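Local coordinates for protein aspartate aminotransferase, cytoplasmic (Schizosaccharomyces pombe 972h-, PDB 6JPK) that catalyses the reversible transfer of an amino group between L-aspartate and 2-oxoglutarate, giving oxaloacetate and L-glutamate, with pyridoxal 5'-phosphate as cofactor, at residues D246-Q251 with C266-K272; A74-T80 with A101-S105; F113-I119 with L144-L148; E85-R89 with F313-E317. The protein carries 1 engineered substitution. All coordinates share one frame; numbering follows the deposited sequence. Where two conformers were deposited one is given.

Contact 1 (D246-Q251 with C266-K272)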
# COMPACT_ATOMS: atom_id res chain seq x y z
N ASP A 246 11.39 14.10 20.85
CA ASP A 246 10.82 13.07 20.00
C ASP A 246 10.61 13.62 18.58
O ASP A 246 10.45 14.83 18.38
CB ASP A 246 9.53 12.46 20.58
CG ASP A 246 8.55 13.49 21.16
OD1 ASP A 246 8.97 14.47 21.82
OD2 ASP A 246 7.32 13.26 21.03
N PHE A 247 10.69 12.73 17.59
CA PHE A 247 10.59 13.14 16.19
C PHE A 247 10.21 11.93 15.34
O PHE A 247 10.16 10.80 15.84
CB PHE A 247 11.91 13.78 15.70
CG PHE A 247 13.11 12.84 15.69
CD1 PHE A 247 13.77 12.51 16.86
CD2 PHE A 247 13.60 12.33 14.49
CE1 PHE A 247 14.88 11.65 16.85
CE2 PHE A 247 14.71 11.47 14.46
CZ PHE A 247 15.35 11.13 15.65
N PHE A 248 9.96 12.18 14.05
CA PHE A 248 9.52 11.16 13.10
C PHE A 248 10.53 10.98 11.98
O PHE A 248 11.23 11.92 11.59
CB PHE A 248 8.17 11.51 12.46
CG PHE A 248 7.03 11.57 13.43
CD1 PHE A 248 6.85 12.69 14.24
CD2 PHE A 248 6.12 10.52 13.52
CE1 PHE A 248 5.79 12.75 15.13
CE2 PHE A 248 5.05 10.58 14.41
CZ PHE A 248 4.90 11.69 15.22
N VAL A 249 10.58 9.76 11.44
CA VAL A 249 11.43 9.44 10.30
C VAL A 249 10.63 8.63 9.29
O VAL A 249 9.99 7.64 9.66
CB VAL A 249 12.69 8.66 10.72
CG1 VAL A 249 13.58 8.41 9.50
CG2 VAL A 249 13.46 9.38 11.82
N CYS A 250 10.68 9.04 8.02
CA CYS A 250 10.07 8.29 6.92
C CYS A 250 11.18 7.75 6.02
O CYS A 250 11.93 8.53 5.42
CB CYS A 250 9.10 9.15 6.12
SG CYS A 250 7.85 9.95 7.14
N GLN A 251 11.27 6.43 5.91
CA GLN A 251 12.43 5.74 5.34
C GLN A 251 11.99 4.92 4.14
O GLN A 251 10.98 4.21 4.21
CB GLN A 251 13.08 4.84 6.39
CG GLN A 251 14.18 3.92 5.91
CD GLN A 251 14.61 2.97 7.04
OE1 GLN A 251 13.78 2.56 7.85
NE2 GLN A 251 15.90 2.66 7.11
N CYS A 266 9.56 2.20 5.73
CA CYS A 266 9.23 2.12 7.15
C CYS A 266 9.05 3.53 7.70
O CYS A 266 9.82 4.43 7.38
CB CYS A 266 10.33 1.38 7.92
SG CYS A 266 9.76 0.71 9.49
N MET A 267 8.01 3.72 8.52
CA MET A 267 7.85 4.95 9.28
C MET A 267 8.29 4.70 10.71
O MET A 267 7.98 3.64 11.28
CB MET A 267 6.39 5.46 9.26
CG MET A 267 6.22 6.91 9.74
SD MET A 267 5.04 7.15 11.11
CE MET A 267 5.96 6.56 12.50
N HIS A 268 9.01 5.65 11.29
CA HIS A 268 9.49 5.53 12.67
C HIS A 268 9.10 6.76 13.46
O HIS A 268 9.25 7.89 12.98
CB HIS A 268 11.02 5.36 12.75
CG HIS A 268 11.57 4.30 11.85
ND1 HIS A 268 11.74 2.99 12.26
CD2 HIS A 268 12.01 4.35 10.57
CE1 HIS A 268 12.24 2.28 11.27
NE2 HIS A 268 12.42 3.09 10.23
N TYR A 269 8.61 6.53 14.68
CA TYR A 269 8.48 7.57 15.70
C TYR A 269 9.49 7.26 16.79
O TYR A 269 9.48 6.16 17.36
CB TYR A 269 7.06 7.63 16.26
CG TYR A 269 6.92 8.50 17.51
CD1 TYR A 269 7.03 9.88 17.43
CD2 TYR A 269 6.67 7.93 18.75
CE1 TYR A 269 6.89 10.68 18.57
CE2 TYR A 269 6.54 8.70 19.89
CZ TYR A 269 6.64 10.08 19.80
OH TYR A 269 6.50 10.86 20.94
N VAL A 270 10.38 8.21 17.05
CA VAL A 270 11.45 8.05 18.02
C VAL A 270 10.97 8.70 19.31
O VAL A 270 11.08 9.91 19.48
CB VAL A 270 12.77 8.66 17.54
CG1 VAL A 270 13.88 8.41 18.57
CG2 VAL A 270 13.15 8.11 16.16
N ALA A 271 10.44 7.88 20.22
CA ALA A 271 9.83 8.37 21.44
C ALA A 271 10.88 8.72 22.49
O ALA A 271 12.03 8.27 22.43
CB ALA A 271 8.85 7.34 22.01
N LYS A 272 10.47 9.52 23.47
CA LYS A 272 11.33 9.74 24.62
C LYS A 272 11.26 8.60 25.63
O LYS A 272 12.16 8.47 26.45
CB LYS A 272 10.98 11.07 25.30
CG LYS A 272 11.33 12.29 24.46
CD LYS A 272 10.69 13.54 25.01
CE LYS A 272 11.40 14.00 26.27
NZ LYS A 272 12.65 14.71 25.92

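Contact 2 (A74-T80 with A101-S105)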
# COMPACT_ATOMS: atom_id res chain seq x y z
N ALA A 74 1.89 -4.07 11.67
CA ALA A 74 3.04 -3.17 11.62
C ALA A 74 4.16 -3.70 10.73
O ALA A 74 5.16 -3.00 10.53
CB ALA A 74 3.56 -2.92 13.04
N GLY A 75 4.03 -4.91 10.20
CA GLY A 75 4.96 -5.46 9.23
C GLY A 75 5.81 -6.58 9.82
O GLY A 75 5.60 -7.04 10.94
N LEU A 76 6.78 -7.01 9.02
CA LEU A 76 7.65 -8.12 9.37
C LEU A 76 8.62 -7.68 10.46
O LEU A 76 9.41 -6.76 10.22
CB LEU A 76 8.40 -8.59 8.12
CG LEU A 76 9.41 -9.72 8.26
CD1 LEU A 76 8.69 -11.06 8.52
CD2 LEU A 76 10.29 -9.80 7.02
N PRO A 77 8.59 -8.28 11.65
CA PRO A 77 9.37 -7.71 12.77
C PRO A 77 10.87 -7.65 12.51
O PRO A 77 11.51 -6.67 12.90
CB PRO A 77 9.03 -8.65 13.94
CG PRO A 77 7.66 -9.17 13.60
CD PRO A 77 7.68 -9.35 12.10
N ARG A 78 11.45 -8.66 11.86
CA ARG A 78 12.89 -8.58 11.63
C ARG A 78 13.23 -7.54 10.57
O ARG A 78 14.38 -7.11 10.49
CB ARG A 78 13.46 -9.94 11.24
CG ARG A 78 12.69 -10.67 10.18
CD ARG A 78 12.85 -12.19 10.35
NE ARG A 78 12.03 -12.93 9.39
CZ ARG A 78 12.34 -13.04 8.11
NH1 ARG A 78 13.46 -12.47 7.66
NH2 ARG A 78 11.55 -13.71 7.28
N PHE A 79 12.25 -7.13 9.75
CA PHE A 79 12.47 -5.98 8.88
C PHE A 79 12.38 -4.67 9.65
O PHE A 79 13.29 -3.83 9.57
CB PHE A 79 11.49 -5.97 7.71
CG PHE A 79 11.48 -4.65 6.96
CD1 PHE A 79 12.51 -4.32 6.09
CD2 PHE A 79 10.44 -3.73 7.14
CE1 PHE A 79 12.50 -3.10 5.41
CE2 PHE A 79 10.42 -2.52 6.45
CZ PHE A 79 11.45 -2.20 5.59
N THR A 80 11.28 -4.44 10.39
CA THR A 80 11.12 -3.14 11.04
C THR A 80 12.24 -2.91 12.04
O THR A 80 12.74 -1.78 12.17
CB THR A 80 9.76 -3.01 11.72
OG1 THR A 80 9.63 -4.01 12.73
CG2 THR A 80 8.59 -3.11 10.71
N ALA A 101 8.91 3.39 17.61
CA ALA A 101 7.72 2.77 17.04
C ALA A 101 7.92 2.71 15.53
O ALA A 101 8.02 3.75 14.88
CB ALA A 101 6.46 3.57 17.39
N SER A 102 8.01 1.51 14.98
CA SER A 102 8.34 1.31 13.57
C SER A 102 7.18 0.61 12.88
O SER A 102 6.69 -0.42 13.35
CB SER A 102 9.62 0.48 13.40
OG SER A 102 10.73 1.12 14.03
N MET A 103 6.75 1.17 11.75
CA MET A 103 5.65 0.62 10.97
C MET A 103 6.13 0.42 9.54
O MET A 103 6.40 1.41 8.84
CB MET A 103 4.43 1.54 11.01
CG MET A 103 3.84 1.69 12.41
SD MET A 103 2.46 0.54 12.62
CE MET A 103 1.55 0.97 11.11
N GLN A 104 6.23 -0.83 9.12
CA GLN A 104 6.50 -1.10 7.71
C GLN A 104 5.41 -0.46 6.88
O GLN A 104 4.22 -0.55 7.20
CB GLN A 104 6.58 -2.60 7.46
CG GLN A 104 6.82 -2.98 6.00
CD GLN A 104 6.80 -4.48 5.80
OE1 GLN A 104 7.06 -5.26 6.74
NE2 GLN A 104 6.50 -4.90 4.57
N SER A 105 5.81 0.23 5.81
CA SER A 105 4.92 1.05 5.02
C SER A 105 5.06 0.70 3.54
O SER A 105 6.00 0.00 3.13
CB SER A 105 5.21 2.54 5.23
OG SER A 105 6.57 2.83 4.92
O HOH W 1 11.89 -0.72 15.30

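Contact 3 (F113-I119 with L144-L148)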
# COMPACT_ATOMS: atom_id res chain seq x y z
N PHE A 113 2.63 9.16 4.39
CA PHE A 113 1.19 9.21 4.61
C PHE A 113 0.85 8.83 6.04
O PHE A 113 0.01 9.47 6.68
CB PHE A 113 0.48 8.29 3.61
CG PHE A 113 -1.01 8.24 3.80
CD1 PHE A 113 -1.60 7.23 4.56
CD2 PHE A 113 -1.83 9.22 3.26
CE1 PHE A 113 -2.97 7.19 4.76
CE2 PHE A 113 -3.20 9.19 3.45
CZ PHE A 113 -3.78 8.18 4.20
N LEU A 114 1.52 7.80 6.56
CA LEU A 114 1.29 7.39 7.95
C LEU A 114 1.63 8.52 8.92
O LEU A 114 0.85 8.84 9.82
CB LEU A 114 2.14 6.17 8.29
CG LEU A 114 1.52 4.78 8.31
CD1 LEU A 114 2.58 3.77 8.75
CD2 LEU A 114 0.31 4.75 9.24
N ALA A 115 2.83 9.09 8.78
CA ALA A 115 3.25 10.13 9.71
C ALA A 115 2.31 11.32 9.64
O ALA A 115 1.91 11.86 10.68
CB ALA A 115 4.69 10.55 9.41
N ALA A 116 1.93 11.72 8.43
CA ALA A 116 1.08 12.90 8.27
C ALA A 116 -0.32 12.65 8.81
O ALA A 116 -0.89 13.53 9.47
CB ALA A 116 1.02 13.32 6.80
N SER A 117 -0.90 11.47 8.54
CA SER A 117 -2.20 11.13 9.12
C SER A 117 -2.15 11.18 10.64
O SER A 117 -3.00 11.81 11.28
CB SER A 117 -2.66 9.75 8.66
OG SER A 117 -2.74 9.66 7.26
N PHE A 118 -1.15 10.53 11.23
CA PHE A 118 -1.02 10.56 12.68
C PHE A 118 -0.86 12.00 13.19
O PHE A 118 -1.54 12.42 14.13
CB PHE A 118 0.15 9.71 13.15
CG PHE A 118 0.37 9.81 14.63
CD1 PHE A 118 -0.39 9.06 15.50
CD2 PHE A 118 1.28 10.72 15.15
CE1 PHE A 118 -0.23 9.18 16.87
CE2 PHE A 118 1.45 10.84 16.50
CZ PHE A 118 0.68 10.07 17.37
N ILE A 119 0.06 12.75 12.58
CA ILE A 119 0.35 14.10 13.08
C ILE A 119 -0.87 15.01 12.92
O ILE A 119 -1.14 15.86 13.78
CB ILE A 119 1.60 14.66 12.38
CG1 ILE A 119 2.85 13.91 12.89
CG2 ILE A 119 1.76 16.16 12.66
CD1 ILE A 119 4.09 14.07 11.99
N LEU A 144 0.21 15.62 -0.45
CA LEU A 144 -0.11 14.60 0.53
C LEU A 144 -0.59 15.22 1.84
O LEU A 144 -1.58 14.76 2.43
CB LEU A 144 1.12 13.70 0.76
CG LEU A 144 0.99 12.55 1.77
CD1 LEU A 144 1.81 11.33 1.31
CD2 LEU A 144 1.43 12.99 3.17
N TRP A 145 0.08 16.30 2.29
CA TRP A 145 -0.29 16.94 3.54
C TRP A 145 -1.56 17.75 3.40
O TRP A 145 -2.42 17.72 4.28
CB TRP A 145 0.86 17.82 4.05
CG TRP A 145 1.95 17.03 4.71
CD1 TRP A 145 2.98 16.37 4.10
CD2 TRP A 145 2.12 16.82 6.12
NE1 TRP A 145 3.77 15.76 5.04
CE2 TRP A 145 3.27 16.01 6.28
CE3 TRP A 145 1.41 17.23 7.25
CZ2 TRP A 145 3.72 15.61 7.53
CZ3 TRP A 145 1.87 16.82 8.50
CH2 TRP A 145 3.01 16.03 8.63
N GLU A 146 -1.70 18.49 2.29
CA GLU A 146 -2.92 19.25 2.05
C GLU A 146 -4.14 18.34 1.95
O GLU A 146 -5.22 18.68 2.46
CB GLU A 146 -2.80 20.09 0.77
CG GLU A 146 -1.90 21.34 0.90
CD GLU A 146 -1.69 22.09 -0.42
OE1 GLU A 146 -2.02 21.54 -1.50
OE2 GLU A 146 -1.17 23.25 -0.38
N LYS A 147 -4.00 17.17 1.30
CA LYS A 147 -5.13 16.24 1.21
C LYS A 147 -5.57 15.76 2.59
O LYS A 147 -6.74 15.41 2.77
CB LYS A 147 -4.79 15.02 0.35
CG LYS A 147 -4.53 15.29 -1.14
CD LYS A 147 -5.65 16.01 -1.83
CE LYS A 147 -5.41 16.01 -3.34
NZ LYS A 147 -6.57 16.59 -4.06
N LEU A 148 -4.65 15.70 3.55
CA LEU A 148 -5.01 15.31 4.91
C LEU A 148 -5.47 16.49 5.74
O LEU A 148 -5.72 16.32 6.94
CB LEU A 148 -3.84 14.61 5.60
CG LEU A 148 -3.56 13.23 5.01
CD1 LEU A 148 -2.21 12.68 5.45
CD2 LEU A 148 -4.69 12.26 5.40

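Contact 4 (E85-R89 with F313-E317)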
# COMPACT_ATOMS: atom_id res chain seq x y z
N GLU A 85 17.58 -0.11 12.96
CA GLU A 85 18.98 -0.24 13.36
C GLU A 85 19.91 0.42 12.34
O GLU A 85 20.88 1.08 12.73
CB GLU A 85 19.34 -1.72 13.56
CG GLU A 85 18.69 -2.31 14.80
CD GLU A 85 18.93 -3.81 14.97
OE1 GLU A 85 19.04 -4.26 16.14
OE2 GLU A 85 19.00 -4.55 13.96
N VAL A 86 19.63 0.26 11.04
CA VAL A 86 20.57 0.80 10.06
C VAL A 86 20.51 2.34 10.04
O VAL A 86 21.51 2.99 9.70
CB VAL A 86 20.33 0.19 8.66
CG1 VAL A 86 19.03 0.70 8.05
CG2 VAL A 86 21.53 0.47 7.72
N LEU A 87 19.37 2.93 10.44
CA LEU A 87 19.27 4.39 10.56
C LEU A 87 20.09 4.92 11.73
O LEU A 87 20.62 6.03 11.67
CB LEU A 87 17.82 4.82 10.77
CG LEU A 87 16.84 4.70 9.61
CD1 LEU A 87 15.44 5.12 10.06
CD2 LEU A 87 17.32 5.54 8.43
N PHE A 88 20.14 4.16 12.83
CA PHE A 88 20.63 4.63 14.11
C PHE A 88 21.80 3.78 14.60
O PHE A 88 21.91 3.47 15.80
CB PHE A 88 19.51 4.64 15.16
CG PHE A 88 18.39 5.62 14.85
CD1 PHE A 88 18.63 6.99 14.82
CD2 PHE A 88 17.10 5.17 14.59
CE1 PHE A 88 17.61 7.90 14.54
CE2 PHE A 88 16.08 6.08 14.30
CZ PHE A 88 16.34 7.44 14.27
N ARG A 89 22.71 3.41 13.70
CA ARG A 89 23.87 2.63 14.14
C ARG A 89 24.66 3.33 15.25
O ARG A 89 25.08 2.64 16.19
CB ARG A 89 24.75 2.27 12.93
CG ARG A 89 23.99 1.52 11.81
CD ARG A 89 24.84 0.43 11.11
NE ARG A 89 25.85 1.00 10.23
CZ ARG A 89 26.87 0.32 9.70
NH1 ARG A 89 27.03 -0.97 9.97
NH2 ARG A 89 27.73 0.95 8.91
N PHE A 313 25.13 -7.86 4.09
CA PHE A 313 25.22 -6.43 4.40
C PHE A 313 26.47 -5.83 3.76
O PHE A 313 26.41 -4.78 3.12
CB PHE A 313 25.22 -6.20 5.91
CG PHE A 313 25.05 -4.75 6.31
CD1 PHE A 313 26.12 -3.86 6.31
CD2 PHE A 313 23.81 -4.28 6.74
CE1 PHE A 313 25.95 -2.51 6.69
CE2 PHE A 313 23.64 -2.95 7.12
CZ PHE A 313 24.71 -2.07 7.10
N ALA A 314 27.62 -6.50 3.93
CA ALA A 314 28.86 -6.01 3.34
C ALA A 314 28.78 -5.98 1.81
O ALA A 314 29.31 -5.07 1.17
CB ALA A 314 30.04 -6.88 3.78
N GLU A 315 28.15 -6.99 1.21
CA GLU A 315 28.01 -7.00 -0.25
C GLU A 315 27.05 -5.91 -0.71
O GLU A 315 27.28 -5.28 -1.75
CB GLU A 315 27.55 -8.38 -0.72
CG GLU A 315 28.63 -9.45 -0.43
CD GLU A 315 28.17 -10.88 -0.61
OE1 GLU A 315 27.13 -11.08 -1.27
OE2 GLU A 315 28.86 -11.80 -0.11
N TRP A 316 25.99 -5.65 0.06
CA TRP A 316 25.11 -4.53 -0.25
C TRP A 316 25.88 -3.21 -0.23
O TRP A 316 25.69 -2.36 -1.11
CB TRP A 316 23.93 -4.50 0.72
CG TRP A 316 22.99 -3.33 0.57
CD1 TRP A 316 22.43 -2.85 -0.60
CD2 TRP A 316 22.47 -2.49 1.62
NE1 TRP A 316 21.61 -1.77 -0.33
CE2 TRP A 316 21.62 -1.53 1.02
CE3 TRP A 316 22.65 -2.47 3.01
CZ2 TRP A 316 20.95 -0.56 1.77
CZ3 TRP A 316 21.98 -1.48 3.76
CH2 TRP A 316 21.15 -0.54 3.13
N GLU A 317 26.77 -3.03 0.76
CA GLU A 317 27.57 -1.80 0.82
C GLU A 317 28.45 -1.65 -0.42
O GLU A 317 28.65 -0.52 -0.90
CB GLU A 317 28.43 -1.77 2.08
CG GLU A 317 27.64 -1.43 3.35
CD GLU A 317 28.51 -1.45 4.60
OE1 GLU A 317 29.30 -2.42 4.76
OE2 GLU A 317 28.42 -0.49 5.40
O HOH W 2 30.07 -0.56 7.52

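Contact 1 (D246-Q251 with C266-K272)
Strands 247-251 and 266-270 run antiparallel, their axes 4.7 Å apart at closest approach and 165° between their directions, with Phe-247/Val-270, Val-249/His-268 and Gln-251/Cys-266 as hydrogen-bonded pairs. The bonding is firm except at the Asp-246 end, where Phe-247 N reaches Val-270 O over a weak 3.4 Å. On one face, Val-270 lies alongside Phe-247 and sets CG2 over the ring, 4.1 Å from its centroid, a CH-pi contact. Farther along that face His-268 NE2 donates to Gln-251 OE1 at 2.8 Å; the oxygen sits in the imidazole plane, while the donor is tilted from the amide plane.

The opposite face carries Phe-248 and Tyr-269, a non-hydrogen-bonded pair whose rings meet obliquely, centroids 5.0 Å apart and planes at 45°. With CG anti to the backbone N (chi1 169°), the tyrosine ring is carried along the sheet toward Asp-246, and its OH donates to Asp-246 OD2 at 2.5 Å, on the anti side of the carboxylate and tilted out of its plane. This buried carboxylate also accepts from Ser-2 N and Asp-3 N of the second subunit. A phenylalanine in place of Tyr-269 would probably keep the ring packing but leave OD2 of Asp-246 without the phenol's hydrogen bond.

The hairpin lies inside the large mixed sheet, between strands 215-220 and 100-106. Helices 107-127 and 274-289 pack on the face of Phe-248 and Tyr-269, and helix 77-87 packs on that of Val-249 and His-268.

Contact 2 (A74-T80 with A101-S105)
The carboxamide of Gln-104 and the ring of Phe-79 are turned steeply against each other, their planes 72° apart. The glutamine chain crosses the phenylalanine at about a right angle, with CG 3.7 Å from CE2 of Phe-79 and OE1 equally close to its CD2. Extended throughout from a first torsion of 178°, the glutamine passes along the loop, where OE1 accepts from Leu-76 N at 2.9 Å, nearly in line with its own C=O. Leu-76 is the N-cap of helix 77-87. The main chain of Gln-104 holds the loop too: its N donates to Ala-74 O at 2.8 Å. Between these bonds lies Gly-75, whose CA is 3.3 Å from OE1 of Gln-104; a CB here would run into Gln-104 CB, and the backbone angles by themselves call for glycine. Thr-80 lays CG2 against the backbone N and CB of Gln-104, and the CB of Ala-74 rests on Met-103 SD. At the far end a water bound to Ser-102 OG makes a weak bond to Thr-80 O; that hydroxyl also pairs with His-268. One bond is thus backbone to backbone while the other needs the glutamine's side-chain oxygen, and Gln-104 pins the turn twice.

Contact 3 (F113-I119 with L144-L148)
Ala-116 and Trp-145 make the tight centre of this contact. The methyl of Ala-116 stands over the middle of the six-membered ring of Trp-145, 3.5 Å from its centroid and only 10° off the normal, a textbook CH-pi approach. Two leucines close round the same methyl: CD2 of Leu-144 lies 3.7 Å from Ala-116 CB, and CD1 of Leu-148 lies 3.6 Å from Ala-116 CB. Leu-144 reaches inward with its chi1 at 180°, CG pointing away from its own N, which also puts its CD1 beside the backbone N of Phe-113. Farther along helix 107-127, Ile-119 touches the indole at its edge, CD1 to CH2, at 4.0 Å.

The other side, where Phe-113, Ser-117 and Leu-148 are partly exposed, is less enclosed, although Asn-290 of the second subunit packs on Phe-113 and Leu-144. Leu-148 crosses Phe-113 at about a right angle, its CD2 3.9 Å from CE2. Ser-117 turns OG back to Phe-113 O, which takes this hydroxyl and Ser-117 N from opposite faces of its plane, so the polar atom is bonded within its own helix while its flank meets the leucine methyls.

Helix 140-147 is the crossover between parallel strands 131-135 and 152-159, a beta-alpha-beta unit of the large domain of fold-type I PLP enzymes. Just before it comes Trp-138, which probably helps bind the substrate L-aspartate.

Contact 4 (E85-R89 with F313-E317)
Apolar contact comes from Val-86, whose CG2 is directed at the edges of two aromatic rings on the facing helix. It lies 4.1 Å from CE2 of Phe-313 and 4.4 Å from CZ3 of Trp-316. Leu-230 of helix 230-233 also touches all three of these side chains.

The chain of Arg-89, bent at its second and third torsions, slides past Phe-313 in the opposite direction, so that CZ of the ring sits 3.8 Å from the guanidinium plane and toward its rim. The two planes are 35° apart. A first torsion of -169° swings the Phe-313 ring away from its own backbone N, so that it reaches Val-86 with its edge and Arg-89 across a guanidinium face. Replacing Phe-313 by alanine is likely to open a gap beside Val-86 CG2 and leave that guanidinium face without the ring.

Phe-313 stands near the start of helix 310-340, which by analogy with related aminotransferases is the long helix running from the large domain to the small one; the contact ties its beginning to the end of helix 77-87.

Charged and water-mediated contacts complete the set. Arg-89 NH2 and Glu-317 OE2 form a long salt bridge of 3.9 Å, with the oxygen well out of the guanidinium plane. A water in that plane accepts from NH2 of Arg-89 and donates to OE2 of Glu-317. Arg-89 NE is held by Asn-231, and NH1 by a glycerol probably left from crystallisation.

How the contacts relate
From the N terminus, contact 2 is the first to close, joining the start of helix 77-87 to edge strand 100-106. Contact 4 opens at the other end of that helix, before contact 2 has closed, so the two cross; it closes only at helix 310-340, after more than two hundred residues. Nested inside this long loop are contact 3, where helix 107-127 meets helix 140-147, and then contact 1, the hairpin of strands 247-252 and 264-270. Contact 1 is the hub: Met-267 bonds through its backbone to Met-103 of contact 2, Phe-248 packs on Phe-118 of contact 3, and Gln-251 touches Leu-87 of contact 4. Sheet, flanking helices and the long helix are thereby linked.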